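Local atomic coordinates of uncharacterized protein (Bacteroides ovatus, PDB entry 3P02), a protein that is of unknown function, its sequence pairing a DUF4973 region of the E-set clan with a BT_3044-like C-terminal region. Residues F178-I183 against A197-E202; F274-Y279 against I287-K292. All blocks are in the same frame, centred on the assembly; numbering follows the deposited sequence. Where two conformers were deposited one is given.

Contact 1. Residues F178-I183 against A197-E202; sequences FSSTEI and AGQRTE. With EDO (1,2-ethanediol), chain D.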
ATOM      1  N   PHE A 178      -3.927  23.965   9.414  1.00 10.06           N
ATOM      2  CA  PHE A 178      -3.808  22.997   8.336  1.00  8.69           C
ATOM      3  C   PHE A 178      -4.835  21.877   8.482  1.00 12.53           C
ATOM      4  O   PHE A 178      -5.294  21.590   9.592  1.00 11.96           O
ATOM      5  CB  PHE A 178      -2.381  22.385   8.279  1.00 10.05           C
ATOM      6  CG  PHE A 178      -1.996  21.575   9.496  1.00 10.49           C
ATOM      7  CD1 PHE A 178      -2.276  20.208   9.565  1.00 11.38           C
ATOM      8  CD2 PHE A 178      -1.306  22.165  10.554  1.00 13.51           C
ATOM      9  CE1 PHE A 178      -1.907  19.456  10.687  1.00 12.09           C
ATOM     10  CE2 PHE A 178      -0.946  21.418  11.678  1.00 14.18           C
ATOM     11  CZ  PHE A 178      -1.229  20.065  11.730  1.00 12.90           C
ATOM     12  N   SER A 179      -5.112  21.191   7.365  1.00 12.25           N
ATOM     13  CA  SER A 179      -5.900  19.955   7.327  1.00 10.59           C
ATOM     14  C   SER A 179      -5.640  19.304   5.978  1.00 12.21           C
ATOM     15  O   SER A 179      -5.182  19.978   5.042  1.00 12.06           O
ATOM     16  CB  SER A 179      -7.399  20.155   7.578  1.00 11.64           C
ATOM     17  OG  SER A 179      -8.007  20.853   6.499  1.00 13.95           O
ATOM     18  N   SER A 180      -5.975  18.019   5.868  1.00  9.65           N
ATOM     19  CA  SER A 180      -5.790  17.274   4.620  1.00  9.99           C
ATOM     20  C   SER A 180      -7.080  16.611   4.240  1.00 12.33           C
ATOM     21  O   SER A 180      -7.703  15.981   5.104  1.00 11.30           O
ATOM     22  CB  SER A 180      -4.697  16.223   4.801  1.00 13.19           C
ATOM     23  OG  SER A 180      -3.472  16.832   5.191  1.00 13.83           O
ATOM     24  N   THR A 181      -7.471  16.691   2.957  1.00  9.68           N
ATOM     25  CA  THR A 181      -8.730  16.077   2.521  0.50  9.40           C
ATOM     26  C   THR A 181      -8.676  14.570   2.675  1.00 11.02           C
ATOM     27  O   THR A 181      -9.714  13.961   3.007  1.00 10.01           O
ATOM     28  CB  THR A 181      -9.107  16.448   1.075  0.50 18.68           C
ATOM     29  OG1 THR A 181      -8.114  15.964   0.180  0.50 21.53           O
ATOM     30  CG2 THR A 181      -9.323  17.924   0.882  0.50 16.77           C
ATOM     31  N   GLU A 182      -7.496  13.975   2.453  1.00  9.24           N
ATOM     32  CA  GLU A 182      -7.307  12.548   2.607  0.50  8.77           C
ATOM     33  C   GLU A 182      -6.162  12.276   3.571  1.00 12.02           C
ATOM     34  O   GLU A 182      -5.115  12.941   3.486  1.00 11.23           O
ATOM     35  CB  GLU A 182      -7.007  11.938   1.237  0.50  9.93           C
ATOM     36  CG  GLU A 182      -6.915  10.432   1.248  0.50  7.99           C
ATOM     37  CD  GLU A 182      -6.702   9.905  -0.152  0.50 20.38           C
ATOM     38  OE1 GLU A 182      -7.690   9.817  -0.919  0.50 11.55           O
ATOM     39  OE2 GLU A 182      -5.533   9.620  -0.494  0.50 16.49           O
ATOM     40  N   ILE A 183      -6.352  11.315   4.461  1.00  9.22           N
ATOM     41  CA  ILE A 183      -5.332  10.850   5.382  1.00  8.49           C
ATOM     42  C   ILE A 183      -5.276   9.342   5.211  1.00 12.26           C
ATOM     43  O   ILE A 183      -6.293   8.667   5.419  1.00 10.10           O
ATOM     44  CB  ILE A 183      -5.586  11.272   6.845  1.00 10.88           C
ATOM     45  CG1 ILE A 183      -5.385  12.818   6.990  1.00 12.15           C
ATOM     46  CG2 ILE A 183      -4.650  10.480   7.806  1.00 11.96           C
ATOM     47  CD1 ILE A 183      -5.660  13.362   8.353  1.00 17.13           C
ATOM     48  N   ALA A 197       1.209  12.721  11.412  1.00  8.77           N
ATOM     49  CA  ALA A 197       0.800  14.024  11.884  1.00  8.18           C
ATOM     50  C   ALA A 197       1.402  15.142  10.988  1.00 10.34           C
ATOM     51  O   ALA A 197       2.339  14.886  10.208  1.00 10.17           O
ATOM     52  CB  ALA A 197       1.272  14.218  13.327  1.00  8.99           C
ATOM     53  N   GLY A 198       0.891  16.374  11.149  1.00 10.06           N
ATOM     54  CA  GLY A 198       1.476  17.544  10.489  1.00 10.54           C
ATOM     55  C   GLY A 198       1.536  17.571   8.978  1.00 14.52           C
ATOM     56  O   GLY A 198       2.510  18.086   8.402  1.00 14.58           O
ATOM     57  N   GLN A 199       0.489  17.040   8.338  1.00 12.07           N
ATOM     58  CA  GLN A 199       0.302  17.003   6.879  1.00 13.24           C
ATOM     59  C   GLN A 199       1.309  16.098   6.160  1.00 16.54           C
ATOM     60  O   GLN A 199       1.345  16.085   4.927  1.00 16.70           O
ATOM     61  CB  GLN A 199       0.313  18.413   6.264  1.00 15.61           C
ATOM     62  CG  GLN A 199      -0.975  19.146   6.491  1.00 24.10           C
ATOM     63  CD  GLN A 199      -1.104  20.336   5.587  1.00 32.74           C
ATOM     64  OE1 GLN A 199      -0.227  21.195   5.544  1.00 25.54           O
ATOM     65  NE2 GLN A 199      -2.224  20.424   4.881  1.00 23.51           N
ATOM     66  N   ARG A 200       2.066  15.284   6.910  1.00 11.13           N
ATOM     67  CA  ARG A 200       3.012  14.372   6.270  1.00 11.22           C
ATOM     68  C   ARG A 200       2.255  13.275   5.500  1.00 13.99           C
ATOM     69  O   ARG A 200       1.111  12.909   5.815  1.00 11.73           O
ATOM     70  CB  ARG A 200       3.987  13.748   7.301  1.00  9.42           C
ATOM     71  CG  ARG A 200       5.303  14.527   7.510  1.00 11.06           C
ATOM     72  CD  ARG A 200       5.073  15.977   7.937  1.00 13.67           C
ATOM     73  NE  ARG A 200       6.330  16.630   8.263  1.00 14.78           N
ATOM     74  CZ  ARG A 200       6.424  17.785   8.917  1.00 16.56           C
ATOM     75  NH1 ARG A 200       5.325  18.463   9.248  1.00 14.84           N
ATOM     76  NH2 ARG A 200       7.611  18.292   9.210  1.00 15.37           N
ATOM     77  N   THR A 201       2.900  12.758   4.454  1.00 10.85           N
ATOM     78  CA  THR A 201       2.357  11.680   3.626  1.00  9.43           C
ATOM     79  C   THR A 201       3.523  10.777   3.258  1.00 10.07           C
ATOM     80  O   THR A 201       4.679  11.104   3.564  1.00  9.11           O
ATOM     81  CB  THR A 201       1.680  12.228   2.325  1.00 15.08           C
ATOM     82  OG1 THR A 201       2.726  12.693   1.462  1.00 11.74           O
ATOM     83  CG2 THR A 201       0.651  13.373   2.568  1.00 13.52           C
ATOM     84  N   GLU A 202       3.246   9.747   2.447  1.00  9.02           N
ATOM     85  CA  GLU A 202       4.254   8.862   1.876  1.00  9.53           C
ATOM     86  C   GLU A 202       5.338   9.661   1.090  1.00 13.49           C
ATOM     87  O   GLU A 202       6.443   9.157   0.915  1.00 15.48           O
ATOM     88  CB  GLU A 202       3.553   7.839   0.958  1.00 12.56           C
ATOM     89  CG  GLU A 202       2.837   8.469  -0.236  1.00 20.12           C
ATOM     90  CD  GLU A 202       2.260   7.496  -1.250  1.00 47.53           C
ATOM     91  OE1 GLU A 202       2.782   6.363  -1.371  1.00 37.41           O
ATOM     92  OE2 GLU A 202       1.285   7.876  -1.936  1.00 46.83           O
TER
HETATM   93  C1  EDO D   3       3.118  21.407   8.316  1.00 50.21           C
HETATM   94  O1  EDO D   3       3.281  20.302   7.420  1.00 52.36           O
HETATM   95  C2  EDO D   3       1.639  21.732   8.494  1.00 48.52           C
HETATM   96  O2  EDO D   3       1.167  22.481   7.366  1.00 51.03           O
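S180 and Q199 mark the closest backbone approach, their CA atoms 6.5 Å apart, where the chain between strands 176-178 and 182-187 faces a type I' turn running from A197 to R200. With positive phi at both G198 and Q199, this turn suits glycine at its first corner, where a CB would also crowd the R200 guanidinium. Q199 reaches across to 178-180. Its CG, beside the backbone N and anti to the carbonyl carbon (chi1 -77°), comes within 3.5 Å of F178 CD1 and also touches S180 OG. Ring and amide slide past each other in opposite directions, their planes 35° apart, and the ring's far rim, CE1 and CZ, rests on G198 CA. A long, flexible glutamine can thus offer methylenes to the phenylalanine and an amide to the main chain: NE2 gives a weak bond, 3.0 Å long, to S179 O. An ethanediol, probably from the crystallisation liquor, lays C2 over one face of the F178 ring; its O2 donates to Q199 OE1 (2.6 Å) and its O1 to G198 O. That carbonyl also receives R200 NH1 at 3.0 Å, in the guanidinium plane, while D206 and D278 pair with the same arginine. One weak bond and slight apolar cover imply a modest attachment between the two segments, whereas R200, bonded to G198 O, probably helps steady the turn.

Contact 2. Residues F274-Y279 against I287-K292; sequences FDFVDY and IEYNMK
F274 and M291, a selenomethionine, form an antiparallel hydrogen-bonded pair whose side chains run side by side. M291 is easily followed: CB lies over the F274 ring, 3.8 Å from CZ, in a CH-pi contact; CG turns to F276 CE1 at 3.6 Å; SE lies obliquely beside both rings, a Met-aromatic contact with each; and CE, bent aside by chi3 of 77°, packs on F178. A flexible, polarisable chain suits a place beside two rings. Next along, Y289 CB covers a face of the F276 ring, 3.5 Å from CE1, while the edge of the tyrosine ring meets D278 CB. One water joins Y289 OH (2.7 Å) to D278 OD2, a carboxylate oxygen also held by S281 and R200. On the face of D275, V277 and E288, N290 ND2 donates to D275 OD1 at 2.9 Å, on its anti side and 32° out of the carboxylate plane, while D275 OD2 bonds Y244. With alanine for D275, the Y244 hydroxyl would probably lose its carboxylate partner and the N290 amide be left with D273. Paired backbone bonds at F274-M291, F276-Y289 and D278-I287, alternating with non-hydrogen-bonded pairs, are the signature of a twisted antiparallel beta hairpin, here strands 262-278 and 287-302.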
ATOM      1  N   PHE A 274      -4.674  15.679  20.148  1.00  7.52           N
ATOM      2  CA  PHE A 274      -3.313  15.578  20.647  1.00  7.45           C
ATOM      3  C   PHE A 274      -2.449  16.718  20.215  1.00  9.83           C
ATOM      4  O   PHE A 274      -2.533  17.191  19.076  1.00  8.89           O
ATOM      5  CB  PHE A 274      -2.640  14.244  20.231  1.00  8.12           C
ATOM      6  CG  PHE A 274      -2.481  14.044  18.731  1.00  8.87           C
ATOM      7  CD1 PHE A 274      -1.350  14.526  18.056  1.00 10.07           C
ATOM      8  CD2 PHE A 274      -3.462  13.408  17.992  1.00  9.97           C
ATOM      9  CE1 PHE A 274      -1.194  14.340  16.667  1.00 10.52           C
ATOM     10  CE2 PHE A 274      -3.288  13.193  16.612  1.00 10.38           C
ATOM     11  CZ  PHE A 274      -2.162  13.677  15.959  1.00  8.68           C
ATOM     12  N   ASP A 275      -1.527  17.090  21.105  1.00  8.53           N
ATOM     13  CA  ASP A 275      -0.476  18.028  20.783  1.00  7.85           C
ATOM     14  C   ASP A 275       0.715  17.270  20.205  1.00 11.02           C
ATOM     15  O   ASP A 275       0.972  16.130  20.589  1.00  9.72           O
ATOM     16  CB  ASP A 275      -0.005  18.814  22.028  1.00  8.48           C
ATOM     17  CG  ASP A 275      -0.976  19.819  22.588  1.00 10.78           C
ATOM     18  OD1 ASP A 275      -1.918  20.233  21.844  1.00 10.02           O
ATOM     19  OD2 ASP A 275      -0.753  20.269  23.731  1.00 11.79           O
ATOM     20  N   PHE A 276       1.480  17.940  19.334  1.00  8.67           N
ATOM     21  CA  PHE A 276       2.732  17.408  18.810  1.00  8.49           C
ATOM     22  C   PHE A 276       3.540  18.570  18.332  1.00 11.46           C
ATOM     23  O   PHE A 276       3.000  19.659  18.112  1.00  9.29           O
ATOM     24  CB  PHE A 276       2.529  16.369  17.699  1.00  8.50           C
ATOM     25  CG  PHE A 276       2.175  16.996  16.381  1.00  9.74           C
ATOM     26  CD1 PHE A 276       0.860  17.384  16.103  1.00  9.59           C
ATOM     27  CD2 PHE A 276       3.161  17.222  15.412  1.00  9.61           C
ATOM     28  CE1 PHE A 276       0.557  18.021  14.899  1.00 11.39           C
ATOM     29  CE2 PHE A 276       2.857  17.883  14.224  1.00 11.78           C
ATOM     30  CZ  PHE A 276       1.557  18.265  13.965  1.00 11.18           C
ATOM     31  N   VAL A 277       4.833  18.336  18.126  1.00  9.20           N
ATOM     32  CA  VAL A 277       5.731  19.378  17.673  0.50  9.09           C
ATOM     33  C   VAL A 277       6.259  19.046  16.274  1.00 11.75           C
ATOM     34  O   VAL A 277       6.660  17.893  16.030  1.00 11.27           O
ATOM     35  CB  VAL A 277       6.894  19.508  18.703  0.50 13.51           C
ATOM     36  CG1 VAL A 277       7.973  20.470  18.219  0.50 13.64           C
ATOM     37  CG2 VAL A 277       6.374  19.931  20.075  0.50 13.18           C
ATOM     38  N   ASP A 278       6.301  20.045  15.399  1.00  9.99           N
ATOM     39  CA  ASP A 278       6.924  19.935  14.098  1.00  9.78           C
ATOM     40  C   ASP A 278       8.314  20.547  14.300  1.00 12.31           C
ATOM     41  O   ASP A 278       8.437  21.774  14.437  1.00 14.01           O
ATOM     42  CB  ASP A 278       6.116  20.662  13.024  1.00 10.34           C
ATOM     43  CG  ASP A 278       6.785  20.665  11.662  1.00 12.30           C
ATOM     44  OD1 ASP A 278       8.041  20.450  11.595  1.00 13.96           O
ATOM     45  OD2 ASP A 278       6.077  20.893  10.660  1.00 16.37           O
ATOM     46  N   TYR A 279       9.348  19.709  14.409  1.00  9.74           N
ATOM     47  CA  TYR A 279      10.695  20.209  14.684  1.00 10.26           C
ATOM     48  C   TYR A 279      11.590  20.126  13.436  1.00 13.63           C
ATOM     49  O   TYR A 279      12.811  20.240  13.550  1.00 13.97           O
ATOM     50  CB  TYR A 279      11.302  19.414  15.880  1.00 10.27           C
ATOM     51  CG  TYR A 279      11.468  17.930  15.608  1.00 10.66           C
ATOM     52  CD1 TYR A 279      10.398  17.047  15.759  1.00 11.55           C
ATOM     53  CD2 TYR A 279      12.705  17.402  15.228  1.00 10.85           C
ATOM     54  CE1 TYR A 279      10.537  15.692  15.472  1.00 11.72           C
ATOM     55  CE2 TYR A 279      12.865  16.042  14.986  1.00 11.08           C
ATOM     56  CZ  TYR A 279      11.780  15.188  15.117  1.00 11.11           C
ATOM     57  OH  TYR A 279      11.921  13.841  14.856  1.00 11.58           O
ATOM     58  N   ILE A 287       7.531  24.138  15.890  1.00 11.15           N
ATOM     59  CA  ILE A 287       6.161  24.631  15.947  0.50 10.62           C
ATOM     60  C   ILE A 287       5.326  23.686  16.816  1.00 13.20           C
ATOM     61  O   ILE A 287       5.280  22.478  16.542  1.00 11.34           O
ATOM     62  CB  ILE A 287       5.541  24.806  14.540  0.50 13.34           C
ATOM     63  CG1 ILE A 287       6.474  25.595  13.580  0.50 14.33           C
ATOM     64  CG2 ILE A 287       4.146  25.440  14.632  0.50 12.49           C
ATOM     65  CD1 ILE A 287       6.720  27.017  13.929  0.50 19.76           C
ATOM     66  N   GLU A 288       4.655  24.235  17.837  1.00  9.82           N
ATOM     67  CA  GLU A 288       3.817  23.427  18.710  1.00 10.07           C
ATOM     68  C   GLU A 288       2.403  23.407  18.167  1.00 11.61           C
ATOM     69  O   GLU A 288       1.673  24.404  18.252  1.00 11.09           O
ATOM     70  CB  GLU A 288       3.846  23.981  20.141  1.00 11.38           C
ATOM     71  CG  GLU A 288       5.246  23.962  20.724  1.00 14.12           C
ATOM     72  CD  GLU A 288       5.368  24.420  22.167  1.00 18.72           C
ATOM     73  OE1 GLU A 288       4.337  24.769  22.786  1.00 15.26           O
ATOM     74  OE2 GLU A 288       6.518  24.458  22.664  1.00 20.99           O
ATOM     75  N   TYR A 289       2.027  22.264  17.624  1.00  9.19           N
ATOM     76  CA  TYR A 289       0.726  22.084  17.029  1.00  8.98           C
ATOM     77  C   TYR A 289      -0.197  21.187  17.847  1.00 10.22           C
ATOM     78  O   TYR A 289       0.209  20.564  18.822  1.00 11.00           O
ATOM     79  CB  TYR A 289       0.908  21.415  15.655  1.00  8.87           C
ATOM     80  CG  TYR A 289       1.460  22.299  14.558  1.00  9.01           C
ATOM     81  CD1 TYR A 289       0.781  23.451  14.159  1.00  9.41           C
ATOM     82  CD2 TYR A 289       2.539  21.883  13.783  1.00 10.55           C
ATOM     83  CE1 TYR A 289       1.203  24.205  13.062  1.00 10.25           C
ATOM     84  CE2 TYR A 289       2.989  22.642  12.695  1.00 12.13           C
ATOM     85  CZ  TYR A 289       2.288  23.776  12.309  1.00 14.50           C
ATOM     86  OH  TYR A 289       2.759  24.571  11.281  1.00 14.23           O
ATOM     87  N   ASN A 290      -1.419  21.063  17.355  1.00  8.96           N
ATOM     88  CA  ASN A 290      -2.447  20.182  17.894  1.00  8.65           C
ATOM     89  C   ASN A 290      -3.304  19.678  16.750  1.00  9.69           C
ATOM     90  O   ASN A 290      -3.571  20.434  15.811  1.00 10.06           O
ATOM     91  CB  ASN A 290      -3.327  20.938  18.914  1.00  9.65           C
ATOM     92  CG  ASN A 290      -4.517  20.102  19.388  1.00  9.38           C
ATOM     93  OD1 ASN A 290      -5.592  20.077  18.761  1.00 11.46           O
ATOM     94  ND2 ASN A 290      -4.381  19.458  20.536  1.00  8.23           N
HETATM   95  N   MSE A 291      -3.724  18.425  16.814  1.00  7.38           N
HETATM   96  CA  MSE A 291      -4.699  17.894  15.846  1.00  6.67           C
HETATM   97  C   MSE A 291      -5.897  17.433  16.637  1.00 10.75           C
HETATM   98  O   MSE A 291      -5.725  16.684  17.595  1.00  9.23           O
HETATM   99  CB  MSE A 291      -4.113  16.746  14.999  1.00  6.75           C
HETATM  100  CG  MSE A 291      -2.915  17.255  14.186  1.00  8.54           C
HETATM  101 SE   MSE A 291      -2.398  16.034  12.814  0.75  9.61          SE
HETATM  102  CE  MSE A 291      -3.741  16.399  11.545  1.00 12.38           C
ATOM    103  N   LYS A 292      -7.087  17.905  16.267  1.00  8.95           N
ATOM    104  CA  LYS A 292      -8.313  17.548  16.997  1.00  8.06           C
ATOM    105  C   LYS A 292      -9.450  17.268  16.060  1.00 10.27           C
ATOM    106  O   LYS A 292      -9.709  18.026  15.124  1.00  9.42           O
ATOM    107  CB  LYS A 292      -8.707  18.707  17.949  1.00  9.02           C
ATOM    108  CG  LYS A 292      -9.963  18.451  18.793  1.00 10.40           C
ATOM    109  CD  LYS A 292     -10.178  19.566  19.828  1.00 13.54           C
ATOM    110  CE  LYS A 292     -11.391  19.295  20.715  1.00 20.96           C
ATOM    111  NZ  LYS A 292     -11.226  18.067  21.578  1.00 26.15           N
TER
HETATM  112  O   HOH W   1       4.729  23.270   9.985  1.00 37.46           O

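Contact 1 lies at the surface and contact 2 is largely buried, yet the two touch. In contact 1 loop and turn meet through side chains that touch one another and the backbone, with a small buried area of 211 Å²; in contact 2 neighbouring strands of the ten-stranded antiparallel sheet are joined by regular main-chain bonds, with 547 Å² buried. F178 is the apolar bridge: its ring meets Y289 edge-to-face and also packs on F276, so F178, at the end of strand 176-178, and the turn A197-R200 lie against the hairpin face with F276, Y289 and M291. The polar bridge is a salt bridge of 2.9 Å from R200 NH1 to D278 OD2, tying the turn to the hairpin's end.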